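Local structure of SsfS6 (Streptomyces sp. SF2575, 4G2T) at residues E129-T134 against S150-S155; P123-T128 against P145-S150. The protein belongs to the GT-B clan of two-domain proteins built from paired Rossmann-like domains, and is modelled with thymidine-5'-diphosphate bound. One frame throughout, in Å; residues are numbered along the deposited sequence.

Contact 2 is the pairing of two neighbouring parallel strands, and contact 1 joins the loops that leave their C-terminal ends. The two centres lie about 12 Å apart. They share Ser150, the residue that follows strand 146-149. The segments alternate along the chain, so each contact links the same two strand-loop units at a different level. Packing joins them where Thr130 OG1 lies 3.6 Å from Gln149 O. Contact 1 is nearer the bound thymidine-5'-diphosphate: the side chain of Ile151 is about 7 Å from it. In contact 2 the side chain of Gln149 is about 12 Å from the same ligand.

Contact 1. Residues E129-T134 against S150-S155; sequences ETYSLT and SIRLAS
In Glu129, CG lies between the backbone N and the carbonyl carbon (chi1 63°), and the chain bends at chi2, which turns the carboxylate toward Arg152. In Arg152, CG is anti to the carbonyl carbon (chi1 -54°), and the chain runs extended from CG to NE, which carries the guanidinium across to segment 129-134.

The salt bridge is end-on, and both terminal nitrogens use one oxygen. Arg152 NH1 reaches Glu129 OE1 at 2.8 Å, nearly along the C-O axis. Arg152 NH2 gives a longer, more bent bond to Glu129 OE1 at 3.2 Å. Glu129 OE1 also accepts from Tyr131 N at 2.9 Å, this time from above the carboxylate plane. Three N-H groups from two residues thus fix this oxygen.

Tyr131 lies against one face of the guanidinium. Its CD2 is 3.2 Å from Arg152 NH2, and the ring and guanidinium planes are 42° apart, so this is a tilted packing and not a flat stack. Tyr131 OH packs 3.3 Å from Ser155 C and makes a weak hydrogen bond to Pro156 O.

A water fills the junction of the two loops. It accepts from Arg152 NH1 at 2.7 Å and from Ile151 N, and it hydrogen-bonds to Thr130 OG1 and Ser155 OG. It lies at the edge of the guanidinium, in its plane.

Arg152 NE forms a second salt bridge, to Glu330, and helix 157-166 packs on Thr130 and Tyr131. The contact is buried. It joins two loops at the C-terminal ends of parallel strands, the edge of a Rossmann-like domain that faces the interdomain cleft in GT-B folds.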
loop_
_atom_site.group_PDB
_atom_site.type_symbol
_atom_site.label_atom_id
_atom_site.label_comp_id
_atom_site.label_asym_id
_atom_site.label_seq_id
_atom_site.Cartn_x
_atom_site.Cartn_y
_atom_site.Cartn_z
ATOM N N GLU A 129 -17.391 1.001 3.910
ATOM C CA GLU A 129 -17.978 -0.333 3.904
ATOM C C GLU A 129 -19.453 -0.281 4.298
ATOM O O GLU A 129 -19.971 0.780 4.648
ATOM C CB GLU A 129 -17.194 -1.286 4.813
ATOM C CG GLU A 129 -17.185 -0.898 6.278
ATOM C CD GLU A 129 -18.105 -1.763 7.117
ATOM O OE1 GLU A 129 -18.767 -2.656 6.549
ATOM O OE2 GLU A 129 -18.162 -1.549 8.346
ATOM N N THR A 130 -20.118 -1.430 4.239
ATOM C CA THR A 130 -21.569 -1.500 4.407
ATOM C C THR A 130 -22.068 -0.985 5.758
ATOM O O THR A 130 -23.067 -0.268 5.822
ATOM C CB THR A 130 -22.089 -2.937 4.196
ATOM O OG1 THR A 130 -21.549 -3.472 2.981
ATOM C CG2 THR A 130 -23.609 -2.950 4.119
ATOM N N TYR A 131 -21.373 -1.343 6.832
ATOM C CA TYR A 131 -21.847 -1.013 8.175
ATOM C C TYR A 131 -21.147 0.196 8.798
ATOM O O TYR A 131 -21.393 0.532 9.956
ATOM C CB TYR A 131 -21.751 -2.233 9.096
ATOM C CG TYR A 131 -22.570 -3.413 8.621
ATOM C CD1 TYR A 131 -23.681 -3.231 7.807
ATOM C CD2 TYR A 131 -22.230 -4.710 8.980
ATOM C CE1 TYR A 131 -24.429 -4.306 7.365
ATOM C CE2 TYR A 131 -22.971 -5.791 8.544
ATOM C CZ TYR A 131 -24.069 -5.583 7.737
ATOM O OH TYR A 131 -24.812 -6.656 7.300
ATOM N N SER A 132 -20.279 0.845 8.030
ATOM C CA SER A 132 -19.684 2.104 8.464
ATOM C C SER A 132 -20.551 3.263 7.987
ATOM O O SER A 132 -20.274 3.879 6.958
ATOM C CB SER A 132 -18.258 2.250 7.933
ATOM O OG SER A 132 -17.377 1.343 8.571
ATOM N N LEU A 133 -21.603 3.552 8.747
ATOM C CA LEU A 133 -22.611 4.527 8.341
ATOM C C LEU A 133 -22.160 5.978 8.491
ATOM O O LEU A 133 -22.889 6.898 8.121
ATOM C CB LEU A 133 -23.911 4.298 9.118
ATOM C CG LEU A 133 -24.585 2.942 8.900
ATOM C CD1 LEU A 133 -25.767 2.774 9.839
ATOM C CD2 LEU A 133 -25.022 2.793 7.451
ATOM N N THR A 134 -20.963 6.183 9.033
ATOM C CA THR A 134 -20.403 7.524 9.141
ATOM C C THR A 134 -20.130 8.072 7.745
ATOM O O THR A 134 -20.275 9.269 7.494
ATOM C CB THR A 134 -19.101 7.533 9.961
ATOM O OG1 THR A 134 -19.348 6.969 11.257
ATOM C CG2 THR A 134 -18.573 8.951 10.126
ATOM N N SER A 150 -18.980 -3.865 -0.190
ATOM C CA SER A 150 -19.210 -4.977 0.719
ATOM C C SER A 150 -17.890 -5.658 1.045
ATOM O O SER A 150 -17.019 -5.789 0.185
ATOM C CB SER A 150 -20.185 -5.986 0.113
ATOM O OG SER A 150 -20.291 -7.140 0.928
ATOM N N ILE A 151 -17.743 -6.084 2.294
ATOM C CA ILE A 151 -16.533 -6.768 2.729
ATOM C C ILE A 151 -16.890 -8.137 3.296
ATOM O O ILE A 151 -16.110 -8.745 4.031
ATOM C CB ILE A 151 -15.771 -5.942 3.783
ATOM C CG1 ILE A 151 -16.613 -5.779 5.051
ATOM C CG2 ILE A 151 -15.405 -4.576 3.220
ATOM C CD1 ILE A 151 -15.933 -4.969 6.135
ATOM N N ARG A 152 -18.078 -8.617 2.939
ATOM C CA ARG A 152 -18.608 -9.864 3.478
ATOM C C ARG A 152 -19.202 -10.732 2.373
ATOM O O ARG A 152 -19.638 -10.220 1.340
ATOM C CB ARG A 152 -19.679 -9.560 4.527
ATOM C CG ARG A 152 -19.209 -8.629 5.636
ATOM C CD ARG A 152 -20.368 -8.023 6.408
ATOM N NE ARG A 152 -19.894 -7.192 7.510
ATOM C CZ ARG A 152 -19.572 -5.908 7.393
ATOM N NH1 ARG A 152 -19.678 -5.299 6.220
ATOM N NH2 ARG A 152 -19.147 -5.229 8.450
ATOM N N LEU A 153 -19.216 -12.044 2.592
ATOM C CA LEU A 153 -19.875 -12.967 1.672
ATOM C C LEU A 153 -21.363 -12.656 1.609
ATOM O O LEU A 153 -21.984 -12.734 0.549
ATOM C CB LEU A 153 -19.672 -14.416 2.117
ATOM C CG LEU A 153 -18.410 -15.137 1.647
ATOM C CD1 LEU A 153 -18.335 -16.525 2.262
ATOM C CD2 LEU A 153 -18.390 -15.225 0.129
ATOM N N ALA A 154 -21.925 -12.304 2.759
ATOM C CA ALA A 154 -23.321 -11.911 2.850
ATOM C C ALA A 154 -23.481 -10.826 3.907
ATOM O O ALA A 154 -22.991 -10.965 5.028
ATOM C CB ALA A 154 -24.191 -13.111 3.183
ATOM N N SER A 155 -24.158 -9.744 3.542
ATOM C CA SER A 155 -24.389 -8.644 4.468
ATOM C C SER A 155 -25.871 -8.522 4.792
ATOM O O SER A 155 -26.626 -7.920 4.027
ATOM C CB SER A 155 -23.871 -7.330 3.879
ATOM O OG SER A 155 -22.491 -7.421 3.566
HETATM O O HOH W 1 -20.420 -5.842 3.696
#

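Contact 2. Residues P123-T128 against P145-S150; sequences PDLVLT and PWIEQS
Strands 125-129 and 146-149 are the two strands of a beta-alpha-beta unit in the parallel sheet of the N-terminal domain. Within the paired segments their axes approach to 4.6 Å, and their directions differ by 14°. Val126 and Thr128 supply the backbone groups of the first strand that face strand 146-149. Ile147 N donates to Val126 O at 2.6 Å, Thr128 N to Ile147 O at 3.2 Å, and Gln149 N to Thr128 O at 3.0 Å. A weak bond from Val126 N to Pro145 O starts the pairing.

On one face, Leu125 CD2 rests 3.8 Å from Ile147 CG1. With CG anti to the backbone N (chi1 172°), Leu127 brings its CD1 to 4.0 Å from Ile147 CG2. On the other face, Val126 CB meets Trp146 CB at 3.9 Å. There Thr128 CG2 approaches the indole obliquely at CE3, while Thr128 OG1 hydrogen-bonds to Ile20 O.

Helix 134-142 covers the face of Val126, Thr128 and Trp146. Helix 32-40 packs on Leu127 and Gln149 across the sheet. Strand 16-20 flanks strand 125-129, and strand 184-187 lies beyond strand 146-149.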
loop_
_atom_site.group_PDB
_atom_site.type_symbol
_atom_site.label_atom_id
_atom_site.label_comp_id
_atom_site.label_asym_id
_atom_site.label_seq_id
_atom_site.Cartn_x
_atom_site.Cartn_y
_atom_site.Cartn_z
ATOM N N PRO A 123 -13.385 16.504 0.236
ATOM C CA PRO A 123 -13.387 15.367 -0.687
ATOM C C PRO A 123 -14.518 15.478 -1.704
ATOM O O PRO A 123 -15.513 16.155 -1.446
ATOM C CB PRO A 123 -13.633 14.179 0.240
ATOM C CG PRO A 123 -14.483 14.744 1.323
ATOM C CD PRO A 123 -14.017 16.166 1.524
ATOM N N ASP A 124 -14.360 14.821 -2.848
ATOM C CA ASP A 124 -15.391 14.819 -3.877
ATOM C C ASP A 124 -16.250 13.571 -3.749
ATOM O O ASP A 124 -17.350 13.500 -4.295
ATOM C CB ASP A 124 -14.758 14.852 -5.268
ATOM C CG ASP A 124 -13.659 15.885 -5.387
ATOM O OD1 ASP A 124 -13.815 16.994 -4.835
ATOM O OD2 ASP A 124 -12.633 15.583 -6.032
ATOM N N LEU A 125 -15.736 12.587 -3.019
ATOM C CA LEU A 125 -16.364 11.276 -2.961
ATOM C C LEU A 125 -15.955 10.525 -1.699
ATOM O O LEU A 125 -14.816 10.633 -1.244
ATOM C CB LEU A 125 -15.974 10.473 -4.201
ATOM C CG LEU A 125 -16.606 9.099 -4.407
ATOM C CD1 LEU A 125 -18.113 9.211 -4.537
ATOM C CD2 LEU A 125 -16.012 8.457 -5.638
ATOM N N VAL A 126 -16.890 9.764 -1.138
ATOM C CA VAL A 126 -16.632 9.006 0.082
ATOM C C VAL A 126 -16.664 7.502 -0.170
ATOM O O VAL A 126 -17.638 6.973 -0.704
ATOM C CB VAL A 126 -17.653 9.353 1.186
ATOM C CG1 VAL A 126 -17.475 8.435 2.387
ATOM C CG2 VAL A 126 -17.516 10.811 1.596
ATOM N N LEU A 127 -15.589 6.820 0.212
ATOM C CA LEU A 127 -15.530 5.366 0.129
ATOM C C LEU A 127 -15.659 4.762 1.521
ATOM O O LEU A 127 -14.993 5.201 2.459
ATOM C CB LEU A 127 -14.222 4.915 -0.521
ATOM C CG LEU A 127 -13.947 3.410 -0.509
ATOM C CD1 LEU A 127 -15.041 2.652 -1.247
ATOM C CD2 LEU A 127 -12.581 3.107 -1.106
ATOM N N THR A 128 -16.516 3.756 1.655
ATOM C CA THR A 128 -16.754 3.138 2.953
ATOM C C THR A 128 -17.339 1.738 2.805
ATOM O O THR A 128 -17.733 1.333 1.712
ATOM C CB THR A 128 -17.711 3.989 3.805
ATOM O OG1 THR A 128 -17.657 3.554 5.168
ATOM C CG2 THR A 128 -19.139 3.872 3.290
ATOM N N PRO A 145 -21.585 12.502 -3.531
ATOM C CA PRO A 145 -21.860 11.070 -3.692
ATOM C C PRO A 145 -20.956 10.210 -2.812
ATOM O O PRO A 145 -19.943 10.697 -2.310
ATOM C CB PRO A 145 -21.550 10.817 -5.172
ATOM C CG PRO A 145 -20.625 11.923 -5.563
ATOM C CD PRO A 145 -21.085 13.108 -4.778
ATOM N N TRP A 146 -21.327 8.947 -2.628
ATOM C CA TRP A 146 -20.509 8.018 -1.857
ATOM C C TRP A 146 -20.544 6.611 -2.446
ATOM O O TRP A 146 -21.470 6.255 -3.173
ATOM C CB TRP A 146 -20.935 7.999 -0.384
ATOM C CG TRP A 146 -22.331 7.501 -0.141
ATOM C CD1 TRP A 146 -23.494 8.176 -0.371
ATOM C CD2 TRP A 146 -22.706 6.230 0.406
ATOM N NE1 TRP A 146 -24.571 7.400 -0.014
ATOM C CE2 TRP A 146 -24.114 6.202 0.467
ATOM C CE3 TRP A 146 -21.989 5.112 0.844
ATOM C CZ2 TRP A 146 -24.817 5.099 0.949
ATOM C CZ3 TRP A 146 -22.690 4.019 1.321
ATOM C CH2 TRP A 146 -24.090 4.019 1.368
ATOM N N ILE A 147 -19.523 5.821 -2.131
ATOM C CA ILE A 147 -19.416 4.462 -2.645
ATOM C C ILE A 147 -19.538 3.446 -1.517
ATOM O O ILE A 147 -18.863 3.559 -0.493
ATOM C CB ILE A 147 -18.072 4.240 -3.365
ATOM C CG1 ILE A 147 -17.862 5.296 -4.452
ATOM C CG2 ILE A 147 -18.007 2.840 -3.956
ATOM C CD1 ILE A 147 -18.878 5.233 -5.569
ATOM N N GLU A 148 -20.406 2.456 -1.704
ATOM C CA GLU A 148 -20.548 1.379 -0.734
ATOM C C GLU A 148 -19.877 0.107 -1.231
ATOM O O GLU A 148 -20.251 -0.435 -2.272
ATOM C CB GLU A 148 -22.022 1.090 -0.448
ATOM C CG GLU A 148 -22.229 -0.063 0.521
ATOM C CD GLU A 148 -23.619 -0.663 0.437
ATOM O OE1 GLU A 148 -24.567 0.069 0.082
ATOM O OE2 GLU A 148 -23.761 -1.871 0.719
ATOM N N GLN A 149 -18.888 -0.369 -0.485
ATOM C CA GLN A 149 -18.245 -1.637 -0.801
ATOM C C GLN A 149 -18.570 -2.683 0.256
ATOM O O GLN A 149 -18.456 -2.425 1.453
ATOM C CB GLN A 149 -16.728 -1.474 -0.909
ATOM C CG GLN A 149 -16.002 -2.785 -1.175
ATOM C CD GLN A 149 -14.503 -2.684 -0.974
ATOM O OE1 GLN A 149 -13.912 -1.615 -1.130
ATOM N NE2 GLN A 149 -13.880 -3.803 -0.621
ATOM N N SER A 150 -18.980 -3.865 -0.190
ATOM C CA SER A 150 -19.210 -4.977 0.719
ATOM C C SER A 150 -17.890 -5.658 1.045
ATOM O O SER A 150 -17.019 -5.789 0.185
ATOM C CB SER A 150 -20.185 -5.986 0.113
ATOM O OG SER A 150 -20.291 -7.140 0.928
#